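Local coordinates for putative cytoplasmic protein (Salmonella typhimurium, PDB 2GK3) that is of unknown function but assembles into a hexamer and belongs to a family of putative glutamine amidotransferases of the class I glutaminase clan, at residues 182-187 with 234-239. Numbering follows the deposited sequence.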
loop_
_atom_site.group_PDB
_atom_site.type_symbol
_atom_site.label_atom_id
_atom_site.label_comp_id
_atom_site.label_asym_id
_atom_site.label_seq_id
_atom_site.Cartn_x
_atom_site.Cartn_y
_atom_site.Cartn_z
ATOM N N ASP E 182 -9.462 36.316 -24.148
ATOM C CA ASP E 182 -8.350 36.150 -23.215
ATOM C C ASP E 182 -8.344 34.745 -22.593
ATOM O O ASP E 182 -8.383 34.569 -21.362
ATOM C CB ASP E 182 -8.378 37.258 -22.147
ATOM C CG ASP E 182 -7.064 37.376 -21.386
ATOM O OD1 ASP E 182 -6.010 36.908 -21.896
ATOM O OD2 ASP E 182 -7.081 37.945 -20.272
ATOM N N TYR E 183 -8.308 33.754 -23.477
ATOM C CA TYR E 183 -8.313 32.354 -23.105
ATOM C C TYR E 183 -7.140 31.983 -22.201
ATOM O O TYR E 183 -6.006 32.403 -22.444
ATOM C CB TYR E 183 -8.358 31.473 -24.351
ATOM C CG TYR E 183 -9.751 31.302 -24.911
ATOM C CD1 TYR E 183 -10.207 32.097 -25.962
ATOM C CD2 TYR E 183 -10.630 30.330 -24.383
ATOM C CE1 TYR E 183 -11.504 31.943 -26.475
ATOM C CE2 TYR E 183 -11.926 30.163 -24.898
ATOM C CZ TYR E 183 -12.350 30.970 -25.938
ATOM O OH TYR E 183 -13.613 30.799 -26.452
ATOM N N PRO E 184 -7.415 31.201 -21.139
ATOM C CA PRO E 184 -6.379 30.901 -20.159
ATOM C C PRO E 184 -5.440 29.758 -20.543
ATOM O O PRO E 184 -5.644 29.070 -21.540
ATOM C CB PRO E 184 -7.174 30.520 -18.902
ATOM C CG PRO E 184 -8.579 30.240 -19.366
ATOM C CD PRO E 184 -8.703 30.558 -20.820
ATOM N N VAL E 185 -4.437 29.550 -19.705
ATOM C CA VAL E 185 -3.471 28.490 -19.846
ATOM C C VAL E 185 -3.932 27.223 -19.089
ATOM O O VAL E 185 -4.611 27.311 -18.054
ATOM C CB VAL E 185 -2.081 29.036 -19.399
ATOM C CG1 VAL E 185 -1.167 27.968 -18.850
ATOM C CG2 VAL E 185 -1.417 29.804 -20.572
ATOM N N PHE E 186 -3.584 26.060 -19.648
ATOM C CA PHE E 186 -3.853 24.738 -19.084
ATOM C C PHE E 186 -2.550 23.999 -19.004
ATOM O O PHE E 186 -1.666 24.218 -19.841
ATOM C CB PHE E 186 -4.806 23.947 -19.977
ATOM C CG PHE E 186 -6.140 24.567 -20.092
ATOM C CD1 PHE E 186 -6.348 25.631 -20.975
ATOM C CD2 PHE E 186 -7.185 24.128 -19.280
ATOM C CE1 PHE E 186 -7.576 26.259 -21.057
ATOM C CE2 PHE E 186 -8.422 24.742 -19.343
ATOM C CZ PHE E 186 -8.627 25.813 -20.232
ATOM N N LEU E 187 -2.423 23.116 -18.014
ATOM C CA LEU E 187 -1.153 22.430 -17.777
ATOM C C LEU E 187 -1.139 20.995 -18.332
ATOM O O LEU E 187 -0.218 20.210 -18.081
ATOM C CB LEU E 187 -0.778 22.520 -16.291
ATOM C CG LEU E 187 0.132 23.681 -15.797
ATOM C CD1 LEU E 187 0.127 24.959 -16.626
ATOM C CD2 LEU E 187 -0.123 24.031 -14.373
ATOM N N GLN E 234 -5.273 27.991 -11.828
ATOM C CA GLN E 234 -5.933 29.023 -11.031
ATOM C C GLN E 234 -6.410 30.135 -11.947
ATOM O O GLN E 234 -7.470 30.715 -11.730
ATOM C CB GLN E 234 -4.983 29.593 -9.967
ATOM C CG GLN E 234 -4.668 28.650 -8.801
ATOM C CD GLN E 234 -5.923 27.983 -8.239
ATOM O OE1 GLN E 234 -6.842 28.653 -7.722
ATOM N NE2 GLN E 234 -5.974 26.648 -8.352
ATOM N N GLN E 235 -5.618 30.422 -12.977
ATOM C CA GLN E 235 -5.983 31.396 -14.000
ATOM C C GLN E 235 -7.263 30.982 -14.741
ATOM O O GLN E 235 -8.106 31.818 -15.072
ATOM C CB GLN E 235 -4.814 31.599 -14.958
ATOM C CG GLN E 235 -5.118 32.465 -16.170
ATOM C CD GLN E 235 -3.938 32.560 -17.103
ATOM O OE1 GLN E 235 -3.993 32.102 -18.237
ATOM N NE2 GLN E 235 -2.846 33.139 -16.620
ATOM N N PHE E 236 -7.417 29.689 -14.976
ATOM C CA PHE E 236 -8.629 29.196 -15.618
ATOM C C PHE E 236 -9.851 29.314 -14.688
ATOM O O PHE E 236 -10.933 29.706 -15.130
ATOM C CB PHE E 236 -8.408 27.767 -16.118
ATOM C CG PHE E 236 -9.630 27.119 -16.686
ATOM C CD1 PHE E 236 -10.472 27.810 -17.557
ATOM C CD2 PHE E 236 -9.927 25.801 -16.373
ATOM C CE1 PHE E 236 -11.603 27.203 -18.099
ATOM C CE2 PHE E 236 -11.051 25.174 -16.908
ATOM C CZ PHE E 236 -11.888 25.873 -17.768
HETATM N N MSE E 237 -9.655 28.987 -13.407
HETATM C CA MSE E 237 -10.719 29.076 -12.381
HETATM C C MSE E 237 -11.275 30.491 -12.259
HETATM O O MSE E 237 -12.485 30.691 -12.119
HETATM C CB MSE E 237 -10.201 28.697 -10.997
HETATM C CG MSE E 237 -9.231 27.560 -10.910
HETATM SE SE MSE E 237 -10.144 25.891 -10.508
HETATM C CE MSE E 237 -10.149 25.345 -12.385
ATOM N N SER E 238 -10.375 31.470 -12.281
ATOM C CA SER E 238 -10.764 32.864 -12.057
ATOM C C SER E 238 -10.886 33.636 -13.362
ATOM O O SER E 238 -11.014 34.863 -13.364
ATOM C CB SER E 238 -9.794 33.544 -11.090
ATOM O OG SER E 238 -8.455 33.177 -11.379
ATOM N N TRP E 239 -10.828 32.898 -14.472
ATOM C CA TRP E 239 -11.130 33.433 -15.789
ATOM C C TRP E 239 -12.601 33.892 -15.791
ATOM O O TRP E 239 -13.472 33.164 -15.306
ATOM C CB TRP E 239 -10.869 32.339 -16.833
ATOM C CG TRP E 239 -11.025 32.723 -18.273
ATOM C CD1 TRP E 239 -10.449 33.775 -18.904
ATOM C CD2 TRP E 239 -11.782 32.016 -19.272
ATOM N NE1 TRP E 239 -10.817 33.794 -20.224
ATOM C CE2 TRP E 239 -11.632 32.724 -20.481
ATOM C CE3 TRP E 239 -12.582 30.859 -19.257
ATOM C CZ2 TRP E 239 -12.242 32.311 -21.676
ATOM C CZ3 TRP E 239 -13.191 30.450 -20.435
ATOM C CH2 TRP E 239 -13.019 31.173 -21.629
HETATM O O HOH W 1 -6.696 34.107 -19.195
#
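Pro184 fits into the corner formed by the Trp239 and Phe236 rings, a compact example of a proline whose CG and CD pack on aromatic rings at the end of a short helix. Its CD lies over the centre of the Trp239 five-membered ring, 3.7 Å from the centroid, in a CH-pi contact, while its CG also reaches Phe236, 3.6 Å from CD1. The indole takes up this place because its CG stands anti to the backbone N (chi1 -176°), which swings the ring toward residues 182-184, which lead into the strand. Farther along the indole, Tyr183 meets the six-membered ring obliquely, CE2 lying 3.6 Å from Trp239 CH2 with the planes at 37°. Phe186 closes the other end of the row: its edge points at the face of Phe236, CE2 coming within 3.5 Å of CD2. Leu245 and Trp246 of helix 242-253 also touch Phe236, and Pro184, Phe186, Phe236 and Trp239 are all buried.

Around Asp182 and Gln235 the contact is looser, polar and open to solvent. Gln235, extended beyond CG, brings OE1 to the backbone N of Val185 to accept a hydrogen bond at 3.0 Å, the N-H tilted out of the amide's carbonyl plane; Val185 itself also packs on Ile103 of a second subunit. A water donates to Asp182 O and, weakly, to the same OE1. Trp239 NE1 gives Asp182 O only a strongly bent, weak bond (116°); its stronger partner is Ser181 O. Proline CH-pi and edge-to-face ring packing thus hold the short helix 234-237 to the start of strand 185-194, in a protein probably of the class I glutamine amidotransferase-like fold.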